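Long-range contact in prenylcyclase (PDB 6IJ1), which probably acts on prenyl (isoprenoid) substrates as a cyclase or transferase, though its exact reaction is not established: residues Ala223-Val236 with Thr249-Phe263. Numbering follows the deposited sequence.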
ATOM      1  N   ALA A 223       2.316  -2.606  17.527  1.00 16.24           N
ATOM      2  CA  ALA A 223       0.978  -2.173  17.989  1.00 14.99           C
ATOM      3  C   ALA A 223       1.151  -1.087  19.048  1.00 16.07           C
ATOM      4  O   ALA A 223       0.376  -0.143  19.059  1.00 17.62           O
ATOM      5  CB  ALA A 223       0.205  -3.350  18.527  1.00 17.04           C
ATOM      6  N   ARG A 224       2.141  -1.256  19.916  1.00 17.30           N
ATOM      7  CA  ARG A 224       2.388  -0.274  20.960  1.00 18.23           C
ATOM      8  C   ARG A 224       2.851   1.057  20.357  1.00 18.35           C
ATOM      9  O   ARG A 224       2.399   2.130  20.782  1.00 19.09           O
ATOM     10  CB  ARG A 224       3.419  -0.789  21.958  1.00 18.97           C
ATOM     11  CG  ARG A 224       2.762  -1.766  22.958  1.00 20.79           C
ATOM     12  CD  ARG A 224       3.638  -2.962  23.334  1.00 20.01           C
ATOM     13  NE  ARG A 224       2.945  -3.640  24.442  1.00 22.07           N
ATOM     14  CZ  ARG A 224       2.038  -4.588  24.282  1.00 21.14           C
ATOM     15  NH1 ARG A 224       1.703  -4.989  23.032  1.00 19.25           N
ATOM     16  NH2 ARG A 224       1.410  -5.143  25.372  1.00 21.12           N
ATOM     17  N   TRP A 225       3.738   1.015  19.355  1.00 15.64           N
ATOM     18  CA  TRP A 225       4.143   2.247  18.676  1.00 15.96           C
ATOM     19  C   TRP A 225       2.919   2.945  18.085  1.00 17.41           C
ATOM     20  O   TRP A 225       2.722   4.176  18.251  1.00 17.16           O
ATOM     21  CB  TRP A 225       5.159   1.905  17.580  1.00 15.34           C
ATOM     22  CG  TRP A 225       5.477   3.078  16.709  1.00 14.90           C
ATOM     23  CD1 TRP A 225       6.406   4.050  16.950  1.00 19.74           C
ATOM     24  CD2 TRP A 225       4.877   3.384  15.442  1.00 14.89           C
ATOM     25  NE1 TRP A 225       6.416   4.984  15.919  1.00 20.93           N
ATOM     26  CE2 TRP A 225       5.463   4.598  15.005  1.00 17.29           C
ATOM     27  CE3 TRP A 225       3.868   2.808  14.676  1.00 16.61           C
ATOM     28  CZ2 TRP A 225       5.089   5.223  13.791  1.00 16.90           C
ATOM     29  CZ3 TRP A 225       3.506   3.422  13.433  1.00 16.30           C
ATOM     30  CH2 TRP A 225       4.156   4.585  13.003  1.00 16.07           C
ATOM     31  N   ALA A 226       2.091   2.186  17.379  1.00 16.09           N
ATOM     32  CA  ALA A 226       0.936   2.766  16.685  1.00 15.18           C
ATOM     33  C   ALA A 226      -0.061   3.342  17.673  1.00 17.03           C
ATOM     34  O   ALA A 226      -0.662   4.390  17.393  1.00 17.09           O
ATOM     35  CB  ALA A 226       0.276   1.717  15.775  1.00 16.88           C
ATOM     36  N   ALA A 227      -0.292   2.665  18.820  1.00 16.22           N
ATOM     37  CA  ALA A 227      -1.283   3.190  19.743  1.00 16.34           C
ATOM     38  C   ALA A 227      -0.864   4.550  20.269  1.00 18.40           C
ATOM     39  O   ALA A 227      -1.720   5.419  20.498  1.00 18.62           O
ATOM     40  CB  ALA A 227      -1.479   2.189  20.907  1.00 17.14           C
ATOM     41  N   GLY A 228       0.441   4.778  20.431  1.00 16.46           N
ATOM     42  CA  GLY A 228       0.941   6.062  20.898  1.00 17.57           C
ATOM     43  C   GLY A 228       0.813   7.180  19.886  1.00 22.16           C
ATOM     44  O   GLY A 228       0.965   8.356  20.268  1.00 23.79           O
ATOM     45  N   ARG A 229       0.602   6.837  18.599  1.00 18.08           N
ATOM     46  CA  ARG A 229       0.447   7.830  17.519  1.00 16.32           C
ATOM     47  C   ARG A 229      -0.951   8.408  17.484  1.00 18.09           C
ATOM     48  O   ARG A 229      -1.158   9.474  16.884  1.00 18.64           O
ATOM     49  CB  ARG A 229       0.747   7.182  16.146  1.00 18.34           C
ATOM     50  CG  ARG A 229       2.147   6.521  15.948  1.00 21.75           C
ATOM     51  CD  ARG A 229       3.215   7.529  15.761  1.00 19.56           C
ATOM     52  NE  ARG A 229       3.032   8.173  14.457  1.00 20.68           N
ATOM     53  CZ  ARG A 229       2.950   9.511  14.254  1.00 42.47           C
ATOM     54  NH1 ARG A 229       3.127  10.384  15.259  1.00 44.04           N
ATOM     55  NH2 ARG A 229       2.754  10.006  13.027  1.00 40.86           N
ATOM     56  N   ILE A 230      -1.918   7.676  18.017  1.00 16.93           N
ATOM     57  CA  ILE A 230      -3.335   8.036  17.979  1.00 17.18           C
ATOM     58  C   ILE A 230      -3.630   8.992  19.135  1.00 19.55           C
ATOM     59  O   ILE A 230      -3.416   8.676  20.310  1.00 20.37           O
ATOM     60  CB  ILE A 230      -4.211   6.770  18.019  1.00 15.34           C
ATOM     61  CG1 ILE A 230      -3.999   5.970  16.714  1.00 14.73           C
ATOM     62  CG2 ILE A 230      -5.617   7.110  18.177  1.00 16.74           C
ATOM     63  CD1 ILE A 230      -4.498   4.503  16.788  1.00 15.24           C
ATOM     64  N   GLY A 231      -4.103  10.188  18.798  1.00 16.70           N
ATOM     65  CA  GLY A 231      -4.361  11.200  19.818  1.00 16.94           C
ATOM     66  C   GLY A 231      -5.693  10.980  20.503  1.00 17.87           C
ATOM     67  O   GLY A 231      -6.487  10.090  20.213  1.00 17.01           O
ATOM     68  N   ALA A 232      -5.955  11.868  21.483  1.00 21.15           N
ATOM     69  CA  ALA A 232      -7.157  11.699  22.302  1.00 21.82           C
ATOM     70  C   ALA A 232      -8.438  11.835  21.490  1.00 20.56           C
ATOM     71  O   ALA A 232      -9.460  11.292  21.892  1.00 23.35           O
ATOM     72  CB  ALA A 232      -7.134  12.730  23.455  1.00 23.30           C
ATOM     73  N   ASP A 233      -8.409  12.568  20.345  1.00 20.67           N
ATOM     74  CA  ASP A 233      -9.557  12.637  19.450  1.00 20.94           C
ATOM     75  C   ASP A 233      -9.579  11.523  18.410  1.00 19.54           C
ATOM     76  O   ASP A 233     -10.541  11.427  17.609  1.00 20.40           O
ATOM     77  CB  ASP A 233      -9.596  13.978  18.725  1.00 23.29           C
ATOM     78  CG  ASP A 233      -8.358  14.218  17.876  1.00 28.82           C
ATOM     79  OD1 ASP A 233      -7.391  13.415  17.881  1.00 23.90           O
ATOM     80  OD2 ASP A 233      -8.325  15.301  17.211  1.00 31.64           O
ATOM     81  N   GLY A 234      -8.636  10.561  18.510  1.00 15.77           N
ATOM     82  CA  GLY A 234      -8.594   9.471  17.568  1.00 16.49           C
ATOM     83  C   GLY A 234      -7.689   9.701  16.372  1.00 17.77           C
ATOM     84  O   GLY A 234      -7.547   8.759  15.584  1.00 16.94           O
ATOM     85  N   ALA A 235      -7.206  10.915  16.149  1.00 15.37           N
ATOM     86  CA  ALA A 235      -6.508  11.225  14.891  1.00 16.03           C
ATOM     87  C   ALA A 235      -5.016  11.013  15.029  1.00 15.49           C
ATOM     88  O   ALA A 235      -4.419  11.241  16.100  1.00 16.39           O
ATOM     89  CB  ALA A 235      -6.723  12.692  14.471  1.00 17.65           C
ATOM     90  N   VAL A 236      -4.367  10.601  13.925  1.00 14.03           N
ATOM     91  CA  VAL A 236      -2.927  10.715  13.790  1.00 14.63           C
ATOM     92  C   VAL A 236      -2.667  11.989  12.996  1.00 14.52           C
ATOM     93  O   VAL A 236      -3.055  12.058  11.833  1.00 15.08           O
ATOM     94  CB  VAL A 236      -2.337   9.490  13.067  1.00 15.21           C
ATOM     95  CG1 VAL A 236      -0.852   9.680  12.851  1.00 15.58           C
ATOM     96  CG2 VAL A 236      -2.651   8.234  13.926  1.00 17.14           C
ATOM     97  N   THR A 249      -4.219   7.771  10.050  1.00 13.17           N
ATOM     98  CA  THR A 249      -5.078   7.330  11.152  1.00 11.90           C
ATOM     99  C   THR A 249      -5.570   5.901  10.894  1.00 13.39           C
ATOM    100  O   THR A 249      -5.568   5.052  11.799  1.00 13.65           O
ATOM    101  CB  THR A 249      -6.263   8.313  11.282  1.00 12.80           C
ATOM    102  OG1 THR A 249      -5.719   9.577  11.578  1.00 13.52           O
ATOM    103  CG2 THR A 249      -7.174   7.930  12.463  1.00 13.69           C
ATOM    104  N   ALA A 250      -6.025   5.627   9.672  1.00 13.13           N
ATOM    105  CA  ALA A 250      -6.487   4.291   9.316  1.00 13.02           C
ATOM    106  C   ALA A 250      -5.372   3.259   9.441  1.00 13.97           C
ATOM    107  O   ALA A 250      -5.592   2.152   9.978  1.00 13.74           O
ATOM    108  CB  ALA A 250      -7.011   4.312   7.874  1.00 14.31           C
ATOM    109  N   LEU A 251      -4.177   3.621   8.996  1.00 13.41           N
ATOM    110  CA  LEU A 251      -3.061   2.691   9.069  1.00 12.60           C
ATOM    111  C   LEU A 251      -2.631   2.474  10.508  1.00 14.39           C
ATOM    112  O   LEU A 251      -2.314   1.329  10.875  1.00 14.25           O
ATOM    113  CB  LEU A 251      -1.904   3.213   8.203  1.00 11.99           C
ATOM    114  CG  LEU A 251      -2.256   3.199   6.736  1.00 12.31           C
ATOM    115  CD1 LEU A 251      -1.352   4.185   5.970  1.00 14.48           C
ATOM    116  CD2 LEU A 251      -2.167   1.768   6.135  1.00 13.37           C
ATOM    117  N   ALA A 252      -2.625   3.517  11.343  1.00 13.83           N
ATOM    118  CA  ALA A 252      -2.272   3.290  12.747  1.00 13.81           C
ATOM    119  C   ALA A 252      -3.295   2.386  13.409  1.00 14.62           C
ATOM    120  O   ALA A 252      -2.907   1.489  14.178  1.00 14.15           O
ATOM    121  CB  ALA A 252      -2.187   4.642  13.493  1.00 14.97           C
ATOM    122  N   LEU A 253      -4.604   2.603  13.157  1.00 13.15           N
ATOM    123  CA  LEU A 253      -5.638   1.707  13.687  1.00 12.73           C
ATOM    124  C   LEU A 253      -5.308   0.256  13.342  1.00 14.73           C
ATOM    125  O   LEU A 253      -5.350  -0.642  14.210  1.00 14.32           O
ATOM    126  CB  LEU A 253      -6.996   2.151  13.102  1.00 14.64           C
ATOM    127  CG  LEU A 253      -8.261   1.487  13.617  1.00 15.81           C
ATOM    128  CD1 LEU A 253      -9.468   2.321  13.156  1.00 17.08           C
ATOM    129  CD2 LEU A 253      -8.420   0.033  13.082  1.00 17.58           C
ATOM    130  N   ARG A 254      -4.974   0.017  12.073  1.00 13.72           N
ATOM    131  CA  ARG A 254      -4.730  -1.353  11.608  1.00 13.83           C
ATOM    132  C   ARG A 254      -3.503  -1.954  12.261  1.00 13.61           C
ATOM    133  O   ARG A 254      -3.549  -3.158  12.598  1.00 15.88           O
ATOM    134  CB  ARG A 254      -4.559  -1.299  10.096  1.00 13.14           C
ATOM    135  CG  ARG A 254      -5.881  -1.164   9.395  1.00 13.79           C
ATOM    136  CD  ARG A 254      -5.763  -0.726   7.927  1.00 15.71           C
ATOM    137  NE  ARG A 254      -5.039  -1.766   7.176  1.00 15.42           N
ATOM    138  CZ  ARG A 254      -4.741  -1.635   5.895  1.00 18.60           C
ATOM    139  NH1 ARG A 254      -5.105  -0.521   5.238  1.00 18.67           N
ATOM    140  NH2 ARG A 254      -4.066  -2.611   5.301  1.00 18.39           N
ATOM    141  N   ALA A 255      -2.479  -1.151  12.568  1.00 13.41           N
ATOM    142  CA  ALA A 255      -1.295  -1.667  13.257  1.00 14.10           C
ATOM    143  C   ALA A 255      -1.634  -2.008  14.716  1.00 16.22           C
ATOM    144  O   ALA A 255      -1.170  -3.043  15.258  1.00 16.82           O
ATOM    145  CB  ALA A 255      -0.146  -0.665  13.145  1.00 15.89           C
ATOM    146  N   VAL A 256      -2.458  -1.182  15.362  1.00 14.90           N
ATOM    147  CA  VAL A 256      -2.833  -1.496  16.746  1.00 15.83           C
ATOM    148  C   VAL A 256      -3.552  -2.824  16.791  1.00 18.29           C
ATOM    149  O   VAL A 256      -3.380  -3.609  17.745  1.00 17.55           O
ATOM    150  CB  VAL A 256      -3.718  -0.369  17.296  1.00 13.47           C
ATOM    151  CG1 VAL A 256      -4.212  -0.787  18.720  1.00 16.48           C
ATOM    152  CG2 VAL A 256      -2.938   0.873  17.457  1.00 15.39           C
ATOM    153  N   ALA A 257      -4.412  -3.081  15.808  1.00 14.77           N
ATOM    154  CA  ALA A 257      -5.249  -4.269  15.783  1.00 16.96           C
ATOM    155  C   ALA A 257      -4.428  -5.551  15.651  1.00 19.25           C
ATOM    156  O   ALA A 257      -5.009  -6.636  15.869  1.00 21.10           O
ATOM    157  CB  ALA A 257      -6.280  -4.156  14.659  1.00 18.26           C
ATOM    158  N   GLN A 258      -3.111  -5.461  15.419  1.00 15.91           N
ATOM    159  CA  GLN A 258      -2.285  -6.676  15.414  1.00 18.02           C
ATOM    160  C   GLN A 258      -1.545  -6.923  16.709  1.00 20.05           C
ATOM    161  O   GLN A 258      -0.702  -7.834  16.773  1.00 19.03           O
ATOM    162  CB  GLN A 258      -1.324  -6.674  14.215  1.00 17.91           C
ATOM    163  CG  GLN A 258      -2.060  -6.782  12.847  1.00 18.75           C
ATOM    164  CD  GLN A 258      -3.022  -7.952  12.608  1.00 27.67           C
ATOM    165  OE1 GLN A 258      -2.792  -9.030  13.074  1.00 25.75           O
ATOM    166  NE2 GLN A 258      -4.099  -7.705  11.866  1.00 33.38           N
ATOM    167  N   GLY A 259      -1.893  -6.189  17.767  1.00 18.18           N
ATOM    168  CA  GLY A 259      -1.498  -6.576  19.113  1.00 17.13           C
ATOM    169  C   GLY A 259      -2.231  -7.803  19.597  1.00 17.19           C
ATOM    170  O   GLY A 259      -3.069  -8.415  18.935  1.00 20.22           O
ATOM    171  N   GLU A 260      -1.887  -8.133  20.847  1.00 18.20           N
ATOM    172  CA  GLU A 260      -2.494  -9.263  21.528  1.00 18.44           C
ATOM    173  C   GLU A 260      -3.980  -9.014  21.808  1.00 18.35           C
ATOM    174  O   GLU A 260      -4.482  -7.901  21.654  1.00 18.80           O
ATOM    175  CB  GLU A 260      -1.707  -9.558  22.818  1.00 21.35           C
ATOM    176  CG  GLU A 260      -1.923  -8.480  23.940  1.00 19.15           C
ATOM    177  CD  GLU A 260      -0.876  -7.379  23.933  1.00 19.82           C
ATOM    178  OE1 GLU A 260      -0.277  -7.025  22.876  1.00 18.42           O
ATOM    179  OE2 GLU A 260      -0.595  -6.844  25.044  1.00 21.45           O
ATOM    180  N   PRO A 261      -4.743 -10.021  22.192  1.00 18.43           N
ATOM    181  CA  PRO A 261      -6.168  -9.815  22.466  1.00 18.92           C
ATOM    182  C   PRO A 261      -6.419  -8.682  23.450  1.00 20.02           C
ATOM    183  O   PRO A 261      -5.793  -8.588  24.518  1.00 20.95           O
ATOM    184  CB  PRO A 261      -6.619 -11.160  23.062  1.00 22.25           C
ATOM    185  CG  PRO A 261      -5.635 -12.148  22.381  1.00 20.62           C
ATOM    186  CD  PRO A 261      -4.359 -11.460  22.209  1.00 18.38           C
ATOM    187  N   GLY A 262      -7.346  -7.818  23.051  1.00 22.26           N
ATOM    188  CA  GLY A 262      -7.693  -6.665  23.868  1.00 23.14           C
ATOM    189  C   GLY A 262      -6.755  -5.487  23.787  1.00 22.10           C
ATOM    190  O   GLY A 262      -7.121  -4.379  24.276  1.00 19.91           O
ATOM    191  N   PHE A 263      -5.561  -5.620  23.199  1.00 18.72           N
ATOM    192  CA  PHE A 263      -4.648  -4.477  23.186  1.00 14.87           C
ATOM    193  C   PHE A 263      -5.202  -3.336  22.328  1.00 17.57           C
ATOM    194  O   PHE A 263      -5.701  -3.562  21.216  1.00 18.54           O
ATOM    195  CB  PHE A 263      -3.263  -4.863  22.644  1.00 16.96           C
ATOM    196  CG  PHE A 263      -2.361  -3.713  22.623  1.00 14.72           C
ATOM    197  CD1 PHE A 263      -1.655  -3.356  23.759  1.00 16.80           C
ATOM    198  CD2 PHE A 263      -2.315  -2.871  21.503  1.00 17.82           C
ATOM    199  CE1 PHE A 263      -0.895  -2.236  23.846  1.00 17.64           C
ATOM    200  CE2 PHE A 263      -1.530  -1.732  21.534  1.00 19.70           C
ATOM    201  CZ  PHE A 263      -0.823  -1.365  22.700  1.00 19.46           C
TER
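Arg224 meets Glu260 end-on: NH1 donates to OE1 at 2.8 Å and NH2 to OE2 at 2.6 Å, each carboxylate oxygen using its syn lone pair. Both bonds are almost straight, and the guanidinium and carboxylate lie only 7° from coplanar, a bidentate salt bridge that fixes the rotation of both groups. NH1 also donates to the carbonyl of Ala220. One face of the guanidinium lies over the Phe263 ring, the planes 25° apart, with Phe263 CE1 over the guanidinium centre, while Arg224 CG rests 3.6 Å from Phe263 CZ. Phe263 CG stands anti to the backbone N (chi1 179°), an orientation that carries the ring across to Ala223 and Ala227. With an alanine at Glu260, the Arg224 guanidinium would probably lose its carboxylate partner and be freer to turn off the Phe263 ring.

Inward of this salt bridge, small side chains let the helices cross closely and obliquely antiparallel, the axes of segments 223-229 and 249-256 coming within 7.9 Å. Ala226 CB lies 3.6 Å from Ala255 CB, beside Val256 CG2, and Ala223 CB packs on the carbonyls of Ala255 and Val256. Ala252 CB receives Val236 CG2 and the flank of Ile230, whose CD1 reaches on to Val256 CG2. At the far end Val236 N donates to Thr249 OG1 at 2.9 Å, almost straight; that hydroxyl also bonds Ser245 O, so it ties the chain after the Gly231-Gly234 turn to the first turn of helix 246-256.

The contact is thus a helical hairpin of helices 216-229 and 246-256, consistent with the alpha/alpha barrels of class II terpene cyclases and of the protein prenyltransferase beta subunit. Helix 265-278 packs on Leu253 and Val256, helix 327-341 covers Ala250 and Leu251, and helix 198-209 touches Trp225, Val236 and Leu251.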